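Local coordinates for protein RNA-dependent RNA Polymerase (PDB 6TZ0) that synthesises RNA on an RNA template, making the plus-strand transcripts and the complementary minus strands of a double-stranded RNA virus genome, at residues T268-H281 and P1035-Y1047. Residues are numbered along the deposited sequence; the frame is centred on the assembly and turned at random.
Sequences TVPVWSQFNEVIGH and PHAKHTSYSNLAY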
loop_
_atom_site.group_PDB
_atom_site.type_symbol
_atom_site.label_atom_id
_atom_site.label_comp_id
_atom_site.label_asym_id
_atom_site.label_seq_id
_atom_site.Cartn_x
_atom_site.Cartn_y
_atom_site.Cartn_z
ATOM N N THR A 268 31.009 2.873 -28.556
ATOM C CA THR A 268 31.037 4.325 -28.639
ATOM C C THR A 268 29.691 4.860 -28.140
ATOM O O THR A 268 28.663 4.728 -28.808
ATOM C CB THR A 268 31.411 4.779 -30.053
ATOM O OG1 THR A 268 31.209 6.190 -30.199
ATOM C CG2 THR A 268 30.713 3.978 -31.149
ATOM N N VAL A 269 29.708 5.430 -26.943
ATOM C CA VAL A 269 28.506 5.712 -26.164
ATOM C C VAL A 269 28.430 7.225 -25.985
ATOM O O VAL A 269 29.450 7.915 -26.107
ATOM C CB VAL A 269 28.527 4.975 -24.806
ATOM C CG1 VAL A 269 28.697 3.505 -25.027
ATOM C CG2 VAL A 269 29.641 5.497 -23.922
ATOM N N PRO A 270 27.247 7.777 -25.719
ATOM C CA PRO A 270 27.166 9.210 -25.414
ATOM C C PRO A 270 27.634 9.511 -23.995
ATOM O O PRO A 270 27.763 8.630 -23.147
ATOM C CB PRO A 270 25.679 9.533 -25.591
ATOM C CG PRO A 270 24.996 8.262 -25.370
ATOM C CD PRO A 270 25.903 7.203 -25.913
ATOM N N VAL A 271 27.895 10.795 -23.752
ATOM C CA VAL A 271 28.407 11.278 -22.475
ATOM C C VAL A 271 27.460 12.340 -21.946
ATOM O O VAL A 271 27.161 13.314 -22.643
ATOM C CB VAL A 271 29.835 11.838 -22.604
ATOM C CG1 VAL A 271 30.270 12.506 -21.319
ATOM C CG2 VAL A 271 30.805 10.742 -22.970
ATOM N N TRP A 272 27.005 12.161 -20.713
ATOM C CA TRP A 272 26.046 13.059 -20.090
ATOM C C TRP A 272 26.717 13.991 -19.093
ATOM O O TRP A 272 27.590 13.582 -18.326
ATOM C CB TRP A 272 24.955 12.260 -19.390
ATOM C CG TRP A 272 24.015 11.607 -20.330
ATOM C CD1 TRP A 272 24.156 10.385 -20.907
ATOM C CD2 TRP A 272 22.760 12.121 -20.777
ATOM N NE1 TRP A 272 23.082 10.116 -21.703
ATOM C CE2 TRP A 272 22.206 11.163 -21.638
ATOM C CE3 TRP A 272 22.052 13.303 -20.535
ATOM C CZ2 TRP A 272 20.980 11.347 -22.263
ATOM C CZ3 TRP A 272 20.835 13.483 -21.160
ATOM C CH2 TRP A 272 20.311 12.511 -22.009
ATOM N N SER A 273 26.275 15.240 -19.100
ATOM C CA SER A 273 26.706 16.251 -18.153
ATOM C C SER A 273 26.022 16.060 -16.805
ATOM O O SER A 273 25.154 15.204 -16.626
ATOM C CB SER A 273 26.396 17.641 -18.691
ATOM O OG SER A 273 26.638 18.623 -17.708
ATOM N N GLN A 274 26.427 16.883 -15.840
ATOM C CA GLN A 274 25.718 16.958 -14.573
ATOM C C GLN A 274 24.341 17.562 -14.770
ATOM O O GLN A 274 23.392 17.197 -14.073
ATOM C CB GLN A 274 26.501 17.821 -13.591
ATOM C CG GLN A 274 27.935 17.434 -13.441
ATOM C CD GLN A 274 28.695 18.391 -12.572
ATOM O OE1 GLN A 274 28.140 19.358 -12.062
ATOM N NE2 GLN A 274 29.985 18.141 -12.411
ATOM N N PHE A 275 24.237 18.520 -15.679
ATOM C CA PHE A 275 23.038 19.325 -15.881
ATOM C C PHE A 275 22.193 18.809 -17.039
ATOM O O PHE A 275 21.745 19.599 -17.868
ATOM C CB PHE A 275 23.455 20.772 -16.105
ATOM C CG PHE A 275 24.247 21.346 -14.966
ATOM C CD1 PHE A 275 23.607 21.864 -13.857
ATOM C CD2 PHE A 275 25.635 21.337 -14.989
ATOM C CE1 PHE A 275 24.332 22.378 -12.803
ATOM C CE2 PHE A 275 26.362 21.844 -13.934
ATOM C CZ PHE A 275 25.709 22.363 -12.843
ATOM N N ASN A 276 21.950 17.490 -17.074
ATOM C CA ASN A 276 20.963 16.833 -17.947
ATOM C C ASN A 276 21.192 17.101 -19.436
ATOM O O ASN A 276 20.243 17.325 -20.187
ATOM C CB ASN A 276 19.538 17.235 -17.561
ATOM C CG ASN A 276 19.178 16.833 -16.153
ATOM O OD1 ASN A 276 19.012 17.681 -15.281
ATOM N ND2 ASN A 276 19.024 15.536 -15.927
ATOM N N GLU A 277 22.447 17.085 -19.875
ATOM C CA GLU A 277 22.779 17.417 -21.254
ATOM C C GLU A 277 23.741 16.397 -21.831
ATOM O O GLU A 277 24.636 15.913 -21.136
ATOM C CB GLU A 277 23.412 18.799 -21.355
ATOM C CG GLU A 277 22.491 19.963 -21.079
ATOM C CD GLU A 277 23.243 21.279 -21.049
ATOM O OE1 GLU A 277 24.489 21.244 -21.105
ATOM O OE2 GLU A 277 22.597 22.344 -20.966
ATOM N N VAL A 278 23.563 16.082 -23.109
ATOM C CA VAL A 278 24.522 15.257 -23.838
ATOM C C VAL A 278 25.626 16.177 -24.350
ATOM O O VAL A 278 25.392 17.023 -25.215
ATOM C CB VAL A 278 23.858 14.495 -24.987
ATOM C CG1 VAL A 278 24.891 13.723 -25.767
ATOM C CG2 VAL A 278 22.825 13.553 -24.450
ATOM N N ILE A 279 26.832 16.008 -23.818
ATOM C CA ILE A 279 27.932 16.918 -24.101
ATOM C C ILE A 279 28.983 16.325 -25.026
ATOM O O ILE A 279 29.762 17.088 -25.616
ATOM C CB ILE A 279 28.582 17.408 -22.795
ATOM C CG1 ILE A 279 28.987 16.209 -21.937
ATOM C CG2 ILE A 279 27.638 18.327 -22.070
ATOM C CD1 ILE A 279 29.794 16.557 -20.724
ATOM N N GLY A 280 29.034 15.012 -25.179
ATOM C CA GLY A 280 29.953 14.424 -26.123
ATOM C C GLY A 280 29.717 12.940 -26.233
ATOM O O GLY A 280 28.736 12.409 -25.715
ATOM N N HIS A 281 30.638 12.278 -26.915
ATOM C CA HIS A 281 30.653 10.829 -26.977
ATOM C C HIS A 281 32.090 10.353 -26.870
ATOM O O HIS A 281 33.016 11.010 -27.349
ATOM C CB HIS A 281 30.017 10.295 -28.268
ATOM C CG HIS A 281 30.785 10.623 -29.506
ATOM N ND1 HIS A 281 30.642 11.816 -30.175
ATOM C CD2 HIS A 281 31.721 9.922 -30.185
ATOM C CE1 HIS A 281 31.447 11.832 -31.220
ATOM N NE2 HIS A 281 32.119 10.697 -31.245
ATOM N N PRO A 1035 24.220 20.230 -31.933
ATOM C CA PRO A 1035 25.505 19.517 -31.886
ATOM C C PRO A 1035 25.445 18.151 -31.220
ATOM O O PRO A 1035 26.335 17.333 -31.475
ATOM C CB PRO A 1035 26.415 20.482 -31.120
ATOM C CG PRO A 1035 25.495 21.388 -30.388
ATOM C CD PRO A 1035 24.307 21.541 -31.270
ATOM N N HIS A 1036 24.421 17.853 -30.419
ATOM C CA HIS A 1036 24.276 16.498 -29.903
ATOM C C HIS A 1036 23.639 15.538 -30.895
ATOM O O HIS A 1036 23.393 14.386 -30.533
ATOM C CB HIS A 1036 23.476 16.472 -28.598
ATOM C CG HIS A 1036 22.128 17.115 -28.684
ATOM N ND1 HIS A 1036 21.067 16.542 -29.347
ATOM C CD2 HIS A 1036 21.647 18.242 -28.115
ATOM C CE1 HIS A 1036 20.007 17.317 -29.234
ATOM N NE2 HIS A 1036 20.328 18.350 -28.479
ATOM N N ALA A 1037 23.355 15.976 -32.122
ATOM C CA ALA A 1037 22.904 15.043 -33.145
ATOM C C ALA A 1037 24.012 14.092 -33.557
ATOM O O ALA A 1037 23.738 12.960 -33.964
ATOM C CB ALA A 1037 22.394 15.797 -34.365
ATOM N N LYS A 1038 25.262 14.527 -33.460
ATOM C CA LYS A 1038 26.373 13.652 -33.778
ATOM C C LYS A 1038 26.738 12.763 -32.601
ATOM O O LYS A 1038 27.281 11.674 -32.806
ATOM C CB LYS A 1038 27.567 14.496 -34.230
ATOM C CG LYS A 1038 28.616 13.759 -35.042
ATOM C CD LYS A 1038 29.798 13.320 -34.220
ATOM C CE LYS A 1038 30.881 12.766 -35.122
ATOM N NZ LYS A 1038 30.437 11.524 -35.809
ATOM N N HIS A 1039 26.423 13.186 -31.379
ATOM C CA HIS A 1039 26.789 12.394 -30.217
ATOM C C HIS A 1039 25.816 11.258 -29.957
ATOM O O HIS A 1039 26.157 10.328 -29.224
ATOM C CB HIS A 1039 26.887 13.275 -28.971
ATOM C CG HIS A 1039 27.809 14.441 -29.129
ATOM N ND1 HIS A 1039 29.134 14.296 -29.471
ATOM C CD2 HIS A 1039 27.617 15.765 -28.921
ATOM C CE1 HIS A 1039 29.706 15.483 -29.521
ATOM N NE2 HIS A 1039 28.809 16.392 -29.188
ATOM N N THR A 1040 24.623 11.309 -30.545
ATOM C CA THR A 1040 23.622 10.265 -30.392
ATOM C C THR A 1040 23.499 9.380 -31.622
ATOM O O THR A 1040 22.674 8.465 -31.629
ATOM C CB THR A 1040 22.262 10.885 -30.073
ATOM O OG1 THR A 1040 21.848 11.711 -31.164
ATOM C CG2 THR A 1040 22.348 11.728 -28.826
ATOM N N SER A 1041 24.295 9.628 -32.660
ATOM C CA SER A 1041 24.286 8.780 -33.842
ATOM C C SER A 1041 24.996 7.454 -33.613
ATOM O O SER A 1041 24.820 6.521 -34.401
ATOM C CB SER A 1041 24.926 9.518 -35.010
ATOM O OG SER A 1041 26.287 9.787 -34.742
ATOM N N TYR A 1042 25.801 7.361 -32.566
ATOM C CA TYR A 1042 26.389 6.112 -32.117
ATOM C C TYR A 1042 25.628 5.679 -30.875
ATOM O O TYR A 1042 25.503 6.475 -29.936
ATOM C CB TYR A 1042 27.859 6.303 -31.750
ATOM C CG TYR A 1042 28.732 6.915 -32.815
ATOM C CD1 TYR A 1042 29.270 6.143 -33.832
ATOM C CD2 TYR A 1042 29.036 8.272 -32.787
ATOM C CE1 TYR A 1042 30.080 6.703 -34.795
ATOM C CE2 TYR A 1042 29.841 8.843 -33.746
ATOM C CZ TYR A 1042 30.359 8.053 -34.747
ATOM O OH TYR A 1042 31.162 8.619 -35.707
ATOM N N SER A 1043 25.126 4.435 -30.873
ATOM C CA SER A 1043 24.494 3.811 -29.706
ATOM C C SER A 1043 23.302 4.595 -29.179
ATOM O O SER A 1043 23.442 5.313 -28.186
ATOM C CB SER A 1043 25.497 3.577 -28.573
ATOM O OG SER A 1043 26.415 2.559 -28.909
ATOM N N ASN A 1044 22.186 4.548 -29.913
ATOM C CA ASN A 1044 20.978 5.308 -29.605
ATOM C C ASN A 1044 20.506 5.138 -28.166
ATOM O O ASN A 1044 20.598 4.059 -27.587
ATOM C CB ASN A 1044 19.854 4.905 -30.557
ATOM C CG ASN A 1044 19.572 3.418 -30.563
ATOM O OD1 ASN A 1044 20.285 2.633 -29.961
ATOM N ND2 ASN A 1044 18.483 3.031 -31.207
ATOM N N LEU A 1045 20.029 6.228 -27.582
ATOM C CA LEU A 1045 19.673 6.248 -26.175
ATOM C C LEU A 1045 18.209 5.915 -25.920
ATOM O O LEU A 1045 17.725 6.121 -24.803
ATOM C CB LEU A 1045 20.074 7.595 -25.569
ATOM C CG LEU A 1045 19.746 8.919 -26.253
ATOM C CD1 LEU A 1045 18.407 9.440 -25.858
ATOM C CD2 LEU A 1045 20.809 9.927 -25.902
ATOM N N ALA A 1046 17.511 5.387 -26.923
ATOM C CA ALA A 1046 16.214 4.745 -26.766
ATOM C C ALA A 1046 16.035 3.796 -27.938
ATOM O O ALA A 1046 16.734 3.901 -28.948
ATOM C CB ALA A 1046 15.068 5.755 -26.701
ATOM N N TYR A 1047 15.092 2.857 -27.803
ATOM C CA TYR A 1047 14.866 1.914 -28.893
ATOM C C TYR A 1047 14.214 2.563 -30.104
ATOM O O TYR A 1047 14.340 2.031 -31.210
ATOM C CB TYR A 1047 14.022 0.718 -28.448
ATOM C CG TYR A 1047 14.740 -0.289 -27.592
ATOM C CD1 TYR A 1047 15.722 -1.097 -28.133
ATOM C CD2 TYR A 1047 14.396 -0.474 -26.265
ATOM C CE1 TYR A 1047 16.376 -2.021 -27.367
ATOM C CE2 TYR A 1047 15.045 -1.400 -25.490
ATOM C CZ TYR A 1047 16.033 -2.171 -26.046
ATOM O OH TYR A 1047 16.682 -3.108 -25.282
#
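The imidazole of His1039 lies flat over Gly280, whose CA sits 3.5 Å from the ring centroid in a CH-pi contact. Gly280 belongs to a two-stranded antiparallel beta hairpin, strands 266-272 and 278-285, in the N-terminal region. A classic beta bulge sets Ile279 and Gly280 opposite the single residue Val271. The loop 1035-1047 of the C-terminal region covers one face of this hairpin.

His1039 is also held at its rim. Its ND1 shares a hydrogen bond of 3.0 Å with ND1 of His281, and each nitrogen lies in the plane of the other ring. The bond is nearly straight, at 167°, and either histidine may be the donor. The two ring planes are tilted against each other, and neither ring covers the other. With chi1 at 67°, CG of His281 is tucked between the backbone N and the carbonyl carbon, and this brings the ring to the edge of His1039. One face of the His281 ring receives CE2 of Tyr1042, off centre, so the three rings form an aromatic cluster. The bent chain of Lys1038 passes the His281 ring, with its CD 3.7 Å from CE1 of His281. NZ of Lys1038 then donates to OH of Tyr1042.

Thr268 crosses the inner part of the tyrosine, touching CB, CG and CD1 through OG1 and CG2. Further along the hairpin, CG1 of Val278 packs on CB of His1039, at 3.8 Å. CD2 of Leu1045 meets CZ2 of Trp272 at 3.9 Å. The indole NE1 of Trp272 bonds to the backbone O of Gly730. CB of Pro270 faces the backbone O of His1039.

Helix 325-339 borders the Ser1043 side, where Gln325 is a weak second partner of the serine hydroxyl. OG of Ser1043 donates to O of Thr268 at 3.1 Å, from 46° above the carbonyl plane.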